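Virulence factor (Pectobacterium carotovorum, PDB 2W3Y) acts as a virulence factor of a Drosophila pathogen, an S-palmitoylated protein that binds to lipid vesicles. Local coordinates at residues Ala41-Thr46 with Tyr168-Ser173; Phe191-Thr196 with Asp222-Thr227; Asp31-Leu36 with Val73-Val78. One frame throughout, in Å; residues are numbered along the deposited sequence.

How the contacts relate
Contacts 1 and 2 lie in one mixed sheet. Strands 166-179 and 185-198, consecutive in the chain, are neighbours in it: contact 1 pairs the first with strand 40-49, contact 2 the second with strand 214-228, their centres about 10 Å apart. Backbone bonds of Tyr168 and Tyr170 to Thr196 and Tyr194 make the two continuous. Contact 3 sets the loop ahead of strand 36-37 against helix 57-81, centred about 11 Å from contact 1 and about 15 Å from contact 2. Along the chain contacts 1 and 3 interleave; contact 2 opens after both. Tyr44 OH bonds to Ser75 OG and Val33 O, while Tyr170 and Tyr194 turn to the palmitic acid face.

Contact 1 of 3, residues Ala41-Thr46 with Tyr168-Ser173; sequences AVQYQT and YLYAYS. With PLM (palmitic acid), chain C.
Five backbone hydrogen bonds join Ala41-Thr46 to Tyr168-Ser173 as a parallel ladder: Gln43 gives its N-H to Leu169 O and takes Ala171 N-H on its O, Gln45 does the same with Ala171 O and Ser173 N, and Leu169 N on Ala41 O makes the fifth. The straightest is Gln43 N to Leu169 O, 2.8 Å at 175°. A water bonded to Gln45 O and Ser173 OG adds a link; Ser173 OG is also hydrogen-bonded to His175 NE2.

Among side chains, Tyr168 OH donates to Gln43 OE1 at 2.6 Å, in the carbonyl plane, amide and ring planes 84° apart. Gln43 CG stands anti to its own N (chi1 -159°) and the chain bends at chi2, carrying the amide to this hydroxyl. Tyr170 OH donates to Tyr168 OH at 2.8 Å, so the two hydroxyls and the amide form a chain of hydrogen bonds; Ser260 O holds Gln43 NE2.

Gln43 CB sits over the centre of the Tyr170 ring, 3.9 Å from its centroid, a CH-pi contact, while CF of the palmitic acid lies against the opposite face, 3.6 Å from Tyr170 CG. On the other side of the sheet Val42 CG1 meets Ala171 CB at 3.7 Å, and both side chains pack against Trp94 of helix 91-105.

This parallel pair lies at the heart of the Evf sheet, its Tyr168 and Tyr170 face lining the palmitic acid site.

Contact 2 of 3, residues Phe191-Thr196 with Asp222-Thr227; sequences FLIYGT and DTVGGT
Tyr194 turns its CG anti to its carbonyl carbon (chi1 -80°), and Thr223 puts CG2 in the same relation to its own carbonyl carbon; with these torsions the two side chains lie alongside each other, pointing the same way. The methyl comes down over the middle of the ring: Thr223 CG2 is 3.5 Å from the Tyr194 ring centroid and 11° off the normal, a CH-pi contact. Thr223 CB also touches Tyr194 CE1 at 3.6 Å. The remaining branch, Thr223 OG1, is bonded to Gly112 O of strand 109-121, which holds chi1 and with it the position of CG2 over the ring.

On the other face Ile193 and Val224 also lie alongside one another, Ile193 CB meeting Val224 CG1 at 3.8 Å. Both pack against Ser98 of helix 91-105.

Six backbone hydrogen bonds hold the strands, two for each of the pairs Phe191-Gly226, Ile193-Val224 and Gly195-Asp222. Ile193 N to Val224 O is the shortest, 2.8 Å at 170°. Between the Phe191-Gly226 and Ile193-Val224 pairs, Leu192 is opposite Gly225 in a non-hydrogen-bonded pair, the CA atoms 4.3 Å apart. Leu192 CD2 leans across toward Gly225 CA, at 4.1 Å, where no side chain stands.

Tyr194 also meets Tyr172 edge-to-face and touches the palmitic acid. The whole is an antiparallel ladder within the mixed Evf sheet, its Tyr194 face bordering the lipid site.

Contact 3 of 3, residues Asp31-Leu36 with Val73-Val78; sequences DIVPGL and VASAAV
Ser75 points its hydroxyl from helix 57-81 at the loop, where Val33 meets it with its backbone N-H: the bond from Val33 N to Ser75 OG is 3.0 Å long and 161° at the hydrogen. Ser75 OG stands opposite its own N across the CA-CB bond (chi1 -176°), the setting that extends it away from the helix toward the loop. The same oxygen lies against the flank of Ile32, 3.4 Å from Ile32 CB. It is also hydrogen-bonded to Tyr44 OH of strand 40-49, and Tyr44 OH in turn bonds to Val33 O, so one serine and one tyrosine hold both polar atoms of the Val33 backbone.

Here an irregular segment leading into the first strand of the sheet is fastened against helix 57-81, and both pack on the sheet face that carries Val42 and Tyr44.

Val33 aims its side chain at the helix. Its CG2 branch reaches Val78 CG1 at 3.8 Å, the two valines crossing at a slant, and the same methyl passes close to Ser75 O. Trp94 of helix 91-105 packs against both Ser75 and Val78.

Ile32 meets the helix with its CB and CG2 flank, CG2 touching Ala76 CB at 4.2 Å, while the rest of the chain leads away; it also packs on Tyr44 and Ile255. The backbones come near here too: Ala76 CA is 3.3 Å from Asp31 O, a CA-H...O contact. A water donates to Asp31 O and to Ala76 O, 2.7 Å from each, bridging loop and helix beside that contact.

Contact 1 of 3, residues Ala41-Thr46 with Tyr168-Ser173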
loop_
_atom_site.group_PDB
_atom_site.type_symbol
_atom_site.label_atom_id
_atom_site.label_comp_id
_atom_site.label_asym_id
_atom_site.label_seq_id
_atom_site.Cartn_x
_atom_site.Cartn_y
_atom_site.Cartn_z
ATOM N N ALA A 41 -7.158 -3.232 10.736
ATOM C CA ALA A 41 -7.439 -2.319 9.639
ATOM C C ALA A 41 -6.414 -2.533 8.522
ATOM O O ALA A 41 -5.264 -2.861 8.802
ATOM C CB ALA A 41 -7.391 -0.870 10.138
ATOM N N VAL A 42 -6.835 -2.347 7.274
ATOM C CA VAL A 42 -5.920 -2.293 6.132
ATOM C C VAL A 42 -6.137 -0.932 5.490
ATOM O O VAL A 42 -7.251 -0.632 5.070
ATOM C CB VAL A 42 -6.247 -3.369 5.049
ATOM C CG1 VAL A 42 -5.204 -3.323 3.933
ATOM C CG2 VAL A 42 -6.359 -4.754 5.660
ATOM N N GLN A 43 -5.078 -0.133 5.411
ATOM C CA GLN A 43 -5.129 1.189 4.834
ATOM C C GLN A 43 -4.791 1.014 3.347
ATOM O O GLN A 43 -3.680 0.706 3.018
ATOM C CB GLN A 43 -4.077 2.056 5.542
ATOM C CG GLN A 43 -4.281 3.526 5.453
ATOM C CD GLN A 43 -5.148 4.023 6.559
ATOM O OE1 GLN A 43 -4.721 4.098 7.727
ATOM N NE2 GLN A 43 -6.395 4.359 6.214
ATOM N N TYR A 44 -5.766 1.169 2.461
ATOM C CA TYR A 44 -5.523 1.048 1.017
ATOM C C TYR A 44 -5.117 2.396 0.431
ATOM O O TYR A 44 -5.871 3.354 0.539
ATOM C CB TYR A 44 -6.777 0.526 0.315
ATOM C CG TYR A 44 -7.175 -0.887 0.668
ATOM C CD1 TYR A 44 -6.450 -1.986 0.165
ATOM C CD2 TYR A 44 -8.284 -1.135 1.467
ATOM C CE1 TYR A 44 -6.819 -3.286 0.457
ATOM C CE2 TYR A 44 -8.661 -2.463 1.779
ATOM C CZ TYR A 44 -7.906 -3.514 1.272
ATOM O OH TYR A 44 -8.267 -4.802 1.543
ATOM N N GLN A 45 -3.931 2.495 -0.175
ATOM C CA GLN A 45 -3.420 3.811 -0.599
ATOM C C GLN A 45 -2.733 3.807 -1.976
ATOM O O GLN A 45 -2.181 2.794 -2.409
ATOM C CB GLN A 45 -2.425 4.374 0.436
ATOM C CG GLN A 45 -2.871 4.237 1.886
ATOM C CD GLN A 45 -3.664 5.434 2.364
ATOM O OE1 GLN A 45 -3.087 6.490 2.622
ATOM N NE2 GLN A 45 -4.986 5.285 2.472
ATOM N N THR A 46 -2.780 4.951 -2.660
ATOM C CA THR A 46 -2.028 5.163 -3.908
ATOM C C THR A 46 -1.312 6.506 -3.823
ATOM O O THR A 46 -1.951 7.571 -3.787
ATOM C CB THR A 46 -2.947 5.161 -5.157
ATOM O OG1 THR A 46 -3.729 3.968 -5.177
ATOM C CG2 THR A 46 -2.111 5.204 -6.452
ATOM N N TYR A 168 -2.452 -3.631 11.996
ATOM C CA TYR A 168 -2.528 -2.442 11.135
ATOM C C TYR A 168 -1.584 -2.588 9.947
ATOM O O TYR A 168 -0.356 -2.648 10.114
ATOM C CB TYR A 168 -2.206 -1.185 11.947
ATOM C CG TYR A 168 -2.363 0.164 11.239
ATOM C CD1 TYR A 168 -3.568 0.531 10.614
ATOM C CD2 TYR A 168 -1.318 1.088 11.252
ATOM C CE1 TYR A 168 -3.705 1.795 9.979
ATOM C CE2 TYR A 168 -1.444 2.346 10.648
ATOM C CZ TYR A 168 -2.642 2.690 10.005
ATOM O OH TYR A 168 -2.758 3.946 9.421
ATOM N N LEU A 169 -2.174 -2.658 8.751
ATOM C CA LEU A 169 -1.450 -2.910 7.503
ATOM C C LEU A 169 -1.658 -1.759 6.501
ATOM O O LEU A 169 -2.731 -1.163 6.460
ATOM C CB LEU A 169 -1.908 -4.249 6.872
ATOM C CG LEU A 169 -1.829 -5.578 7.656
ATOM C CD1 LEU A 169 -3.030 -5.785 8.582
ATOM C CD2 LEU A 169 -1.718 -6.790 6.712
ATOM N N TYR A 170 -0.608 -1.438 5.746
ATOM C CA TYR A 170 -0.680 -0.592 4.567
ATOM C C TYR A 170 -0.538 -1.494 3.346
ATOM O O TYR A 170 0.461 -2.192 3.205
ATOM C CB TYR A 170 0.427 0.474 4.558
ATOM C CG TYR A 170 0.046 1.735 5.286
ATOM C CD1 TYR A 170 -0.302 1.680 6.628
ATOM C CD2 TYR A 170 0.007 2.987 4.634
ATOM C CE1 TYR A 170 -0.670 2.809 7.321
ATOM C CE2 TYR A 170 -0.370 4.149 5.340
ATOM C CZ TYR A 170 -0.715 4.025 6.693
ATOM O OH TYR A 170 -1.094 5.098 7.478
ATOM N N ALA A 171 -1.569 -1.492 2.497
ATOM C CA ALA A 171 -1.561 -2.203 1.218
ATOM C C ALA A 171 -1.654 -1.118 0.143
ATOM O O ALA A 171 -2.728 -0.553 -0.089
ATOM C CB ALA A 171 -2.719 -3.156 1.134
ATOM N N TYR A 172 -0.526 -0.824 -0.486
ATOM C CA TYR A 172 -0.395 0.394 -1.265
ATOM C C TYR A 172 0.534 0.284 -2.457
ATOM O O TYR A 172 1.220 -0.731 -2.633
ATOM C CB TYR A 172 0.010 1.584 -0.353
ATOM C CG TYR A 172 1.430 1.592 0.219
ATOM C CD1 TYR A 172 2.389 2.498 -0.248
ATOM C CD2 TYR A 172 1.805 0.713 1.257
ATOM C CE1 TYR A 172 3.700 2.532 0.293
ATOM C CE2 TYR A 172 3.099 0.738 1.798
ATOM C CZ TYR A 172 4.040 1.660 1.318
ATOM O OH TYR A 172 5.316 1.690 1.849
ATOM N N SER A 173 0.503 1.317 -3.305
ATOM C CA SER A 173 1.477 1.509 -4.365
ATOM C C SER A 173 2.038 2.930 -4.304
ATOM O O SER A 173 1.368 3.844 -3.796
ATOM C CB SER A 173 0.876 1.210 -5.764
ATOM O OG SER A 173 -0.154 2.122 -6.122
HETATM C C1 PLM C . -4.080 10.996 13.233
HETATM O O2 PLM C . -4.827 11.450 14.139
HETATM C C2 PLM C . -3.314 9.697 13.449
HETATM C C3 PLM C . -3.841 8.530 12.616
HETATM C C4 PLM C . -3.088 7.222 12.871
HETATM C C5 PLM C . -1.731 7.170 12.171
HETATM C C6 PLM C . -0.749 6.222 12.860
HETATM C C7 PLM C . 0.413 5.861 11.937
HETATM C C8 PLM C . 1.699 5.508 12.691
HETATM C C9 PLM C . 1.959 4.006 12.583
HETATM C CA PLM C . 3.179 3.641 11.744
HETATM C CB PLM C . 2.784 2.914 10.464
HETATM C CC PLM C . 3.856 3.097 9.402
HETATM C CD PLM C . 3.260 3.341 8.023
HETATM C CE PLM C . 3.723 2.261 7.059
HETATM C CF PLM C . 3.543 2.686 5.608
HETATM O O HOH W 1 -2.447 1.342 -4.861
#

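Contact 2 of 3, residues Phe191-Thr196 with Asp222-Thr227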
loop_
_atom_site.group_PDB
_atom_site.type_symbol
_atom_site.label_atom_id
_atom_site.label_comp_id
_atom_site.label_asym_id
_atom_site.label_seq_id
_atom_site.Cartn_x
_atom_site.Cartn_y
_atom_site.Cartn_z
ATOM N N PHE A 191 4.866 -1.825 -5.731
ATOM C CA PHE A 191 3.820 -2.534 -5.005
ATOM C C PHE A 191 4.398 -2.878 -3.618
ATOM O O PHE A 191 5.450 -3.520 -3.522
ATOM C CB PHE A 191 3.449 -3.807 -5.788
ATOM C CG PHE A 191 2.510 -4.757 -5.073
ATOM C CD1 PHE A 191 1.132 -4.648 -5.213
ATOM C CD2 PHE A 191 3.015 -5.816 -4.306
ATOM C CE1 PHE A 191 0.271 -5.567 -4.569
ATOM C CE2 PHE A 191 2.171 -6.718 -3.665
ATOM C CZ PHE A 191 0.803 -6.598 -3.791
ATOM N N LEU A 192 3.730 -2.417 -2.563
ATOM C CA LEU A 192 4.227 -2.561 -1.168
ATOM C C LEU A 192 3.148 -3.019 -0.178
ATOM O O LEU A 192 2.049 -2.473 -0.181
ATOM C CB LEU A 192 4.831 -1.231 -0.684
ATOM C CG LEU A 192 6.055 -0.708 -1.450
ATOM C CD1 LEU A 192 6.280 0.794 -1.275
ATOM C CD2 LEU A 192 7.327 -1.502 -1.087
ATOM N N ILE A 193 3.459 -4.034 0.646
ATOM C CA ILE A 193 2.591 -4.418 1.774
ATOM C C ILE A 193 3.402 -4.328 3.063
ATOM O O ILE A 193 4.411 -5.007 3.205
ATOM C CB ILE A 193 1.961 -5.846 1.678
ATOM C CG1 ILE A 193 1.493 -6.217 0.247
ATOM C CG2 ILE A 193 0.854 -5.998 2.749
ATOM C CD1 ILE A 193 0.130 -5.620 -0.196
ATOM N N TYR A 194 2.980 -3.441 3.961
ATOM C CA TYR A 194 3.680 -3.208 5.233
ATOM C C TYR A 194 2.739 -3.603 6.337
ATOM O O TYR A 194 1.521 -3.425 6.207
ATOM C CB TYR A 194 4.056 -1.734 5.403
ATOM C CG TYR A 194 5.294 -1.280 4.656
ATOM C CD1 TYR A 194 5.755 -1.942 3.510
ATOM C CD2 TYR A 194 5.974 -0.148 5.071
ATOM C CE1 TYR A 194 6.885 -1.500 2.838
ATOM C CE2 TYR A 194 7.097 0.300 4.405
ATOM C CZ TYR A 194 7.549 -0.375 3.293
ATOM O OH TYR A 194 8.681 0.103 2.657
ATOM N N GLY A 195 3.294 -4.142 7.423
ATOM C CA GLY A 195 2.460 -4.614 8.522
ATOM C C GLY A 195 3.035 -4.272 9.881
ATOM O O GLY A 195 4.224 -4.485 10.132
ATOM N N THR A 196 2.190 -3.712 10.737
ATOM C CA THR A 196 2.555 -3.435 12.135
ATOM C C THR A 196 1.333 -3.683 13.033
ATOM O O THR A 196 0.380 -4.367 12.624
ATOM C CB THR A 196 3.230 -2.005 12.298
ATOM O OG1 THR A 196 3.908 -1.881 13.569
ATOM C CG2 THR A 196 2.224 -0.839 12.095
ATOM N N ASP A 222 7.008 -4.903 9.305
ATOM C CA ASP A 222 7.396 -5.966 8.370
ATOM C C ASP A 222 7.071 -5.526 6.948
ATOM O O ASP A 222 5.997 -4.967 6.710
ATOM C CB ASP A 222 6.608 -7.234 8.659
ATOM C CG ASP A 222 6.905 -7.814 10.016
ATOM O OD1 ASP A 222 8.098 -7.981 10.353
ATOM O OD2 ASP A 222 5.925 -8.116 10.741
ATOM N N THR A 223 7.985 -5.768 6.013
ATOM C CA THR A 223 7.847 -5.251 4.654
ATOM C C THR A 223 7.981 -6.324 3.578
ATOM O O THR A 223 8.775 -7.271 3.708
ATOM C CB THR A 223 8.835 -4.056 4.348
ATOM O OG1 THR A 223 10.179 -4.529 4.196
ATOM C CG2 THR A 223 8.808 -2.984 5.446
ATOM N N VAL A 224 7.209 -6.159 2.510
ATOM C CA VAL A 224 7.308 -6.975 1.293
ATOM C C VAL A 224 6.867 -6.089 0.118
ATOM O O VAL A 224 6.021 -5.199 0.274
ATOM C CB VAL A 224 6.510 -8.314 1.378
ATOM C CG1 VAL A 224 5.018 -8.102 1.212
ATOM C CG2 VAL A 224 7.035 -9.347 0.351
ATOM N N GLY A 225 7.483 -6.305 -1.035
ATOM C CA GLY A 225 7.188 -5.484 -2.198
ATOM C C GLY A 225 8.147 -5.650 -3.354
ATOM O O GLY A 225 9.123 -6.399 -3.275
ATOM N N GLY A 226 7.862 -4.936 -4.440
ATOM C CA GLY A 226 8.731 -4.944 -5.600
ATOM C C GLY A 226 8.391 -3.816 -6.538
ATOM O O GLY A 226 7.421 -3.092 -6.325
ATOM N N THR A 227 9.206 -3.678 -7.574
ATOM C CA THR A 227 9.026 -2.674 -8.621
ATOM C C THR A 227 8.346 -3.362 -9.805
ATOM O O THR A 227 8.787 -4.426 -10.232
ATOM C CB THR A 227 10.396 -2.127 -9.060
ATOM O OG1 THR A 227 11.073 -1.551 -7.931
ATOM C CG2 THR A 227 10.268 -1.066 -10.168
#

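Contact 3 of 3, residues Asp31-Leu36 with Val73-Val78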
loop_
_atom_site.group_PDB
_atom_site.type_symbol
_atom_site.label_atom_id
_atom_site.label_comp_id
_atom_site.label_asym_id
_atom_site.label_seq_id
_atom_site.Cartn_x
_atom_site.Cartn_y
_atom_site.Cartn_z
ATOM N N ASP A 31 -14.523 -10.530 -3.168
ATOM C CA ASP A 31 -14.516 -9.649 -1.988
ATOM C C ASP A 31 -13.089 -9.391 -1.495
ATOM O O ASP A 31 -12.248 -10.286 -1.540
ATOM C CB ASP A 31 -15.337 -10.264 -0.856
ATOM C CG ASP A 31 -16.823 -10.302 -1.163
ATOM O OD1 ASP A 31 -17.275 -9.528 -2.035
ATOM O OD2 ASP A 31 -17.544 -11.105 -0.515
ATOM N N ILE A 32 -12.824 -8.169 -1.034
ATOM C CA ILE A 32 -11.512 -7.831 -0.476
ATOM C C ILE A 32 -11.602 -7.712 1.031
ATOM O O ILE A 32 -12.702 -7.704 1.592
ATOM C CB ILE A 32 -10.877 -6.556 -1.130
ATOM C CG1 ILE A 32 -11.685 -5.289 -0.788
ATOM C CG2 ILE A 32 -10.685 -6.791 -2.654
ATOM C CD1 ILE A 32 -10.957 -3.964 -1.101
ATOM N N VAL A 33 -10.451 -7.652 1.688
ATOM C CA VAL A 33 -10.415 -7.558 3.123
ATOM C C VAL A 33 -10.936 -6.169 3.518
ATOM O O VAL A 33 -10.446 -5.160 3.002
ATOM C CB VAL A 33 -8.999 -7.818 3.662
ATOM C CG1 VAL A 33 -8.912 -7.503 5.175
ATOM C CG2 VAL A 33 -8.556 -9.272 3.330
ATOM N N PRO A 34 -11.958 -6.119 4.392
ATOM C CA PRO A 34 -12.539 -4.822 4.786
ATOM C C PRO A 34 -11.504 -3.888 5.418
ATOM O O PRO A 34 -10.686 -4.321 6.244
ATOM C CB PRO A 34 -13.628 -5.219 5.793
ATOM C CG PRO A 34 -13.992 -6.629 5.371
ATOM C CD PRO A 34 -12.670 -7.241 5.023
ATOM N N GLY A 35 -11.545 -2.620 5.019
ATOM C CA GLY A 35 -10.525 -1.648 5.413
ATOM C C GLY A 35 -10.479 -1.379 6.904
ATOM O O GLY A 35 -9.414 -1.141 7.457
ATOM N N LEU A 36 -11.637 -1.399 7.558
ATOM C CA LEU A 36 -11.676 -1.111 8.979
ATOM C C LEU A 36 -12.601 -2.073 9.723
ATOM O O LEU A 36 -13.767 -2.224 9.373
ATOM C CB LEU A 36 -12.065 0.355 9.219
ATOM C CG LEU A 36 -12.261 0.859 10.653
ATOM C CD1 LEU A 36 -10.951 0.785 11.431
ATOM C CD2 LEU A 36 -12.813 2.275 10.650
ATOM N N VAL A 73 -6.311 -7.618 -6.111
ATOM C CA VAL A 73 -6.045 -9.074 -6.332
ATOM C C VAL A 73 -5.400 -9.730 -5.097
ATOM O O VAL A 73 -5.856 -10.788 -4.647
ATOM C CB VAL A 73 -5.212 -9.339 -7.630
ATOM C CG1 VAL A 73 -4.641 -10.774 -7.670
ATOM C CG2 VAL A 73 -6.063 -9.098 -8.844
ATOM N N ALA A 74 -4.371 -9.097 -4.531
ATOM C CA ALA A 74 -3.713 -9.645 -3.346
ATOM C C ALA A 74 -4.691 -9.711 -2.157
ATOM O O ALA A 74 -4.804 -10.737 -1.470
ATOM C CB ALA A 74 -2.469 -8.850 -2.999
ATOM N N SER A 75 -5.424 -8.622 -1.948
ATOM C CA SER A 75 -6.398 -8.530 -0.870
ATOM C C SER A 75 -7.512 -9.574 -0.952
ATOM O O SER A 75 -7.919 -10.115 0.077
ATOM C CB SER A 75 -7.017 -7.133 -0.806
ATOM O OG SER A 75 -7.878 -7.065 0.313
ATOM N N ALA A 76 -8.001 -9.834 -2.167
ATOM C CA ALA A 76 -9.055 -10.834 -2.392
ATOM C C ALA A 76 -8.606 -12.281 -2.112
ATOM O O ALA A 76 -9.370 -13.058 -1.511
ATOM C CB ALA A 76 -9.658 -10.683 -3.788
ATOM N N ALA A 77 -7.369 -12.609 -2.498
ATOM C CA ALA A 77 -6.729 -13.897 -2.167
ATOM C C ALA A 77 -6.608 -14.114 -0.656
ATOM O O ALA A 77 -6.938 -15.188 -0.144
ATOM C CB ALA A 77 -5.348 -13.993 -2.829
ATOM N N VAL A 78 -6.162 -13.076 0.050
ATOM C CA VAL A 78 -6.040 -13.086 1.508
ATOM C C VAL A 78 -7.389 -13.317 2.181
ATOM O O VAL A 78 -7.491 -14.154 3.071
ATOM C CB VAL A 78 -5.418 -11.764 2.059
ATOM C CG1 VAL A 78 -5.633 -11.658 3.584
ATOM C CG2 VAL A 78 -3.945 -11.689 1.709
HETATM O O HOH W 2 -12.098 -13.010 -1.589
#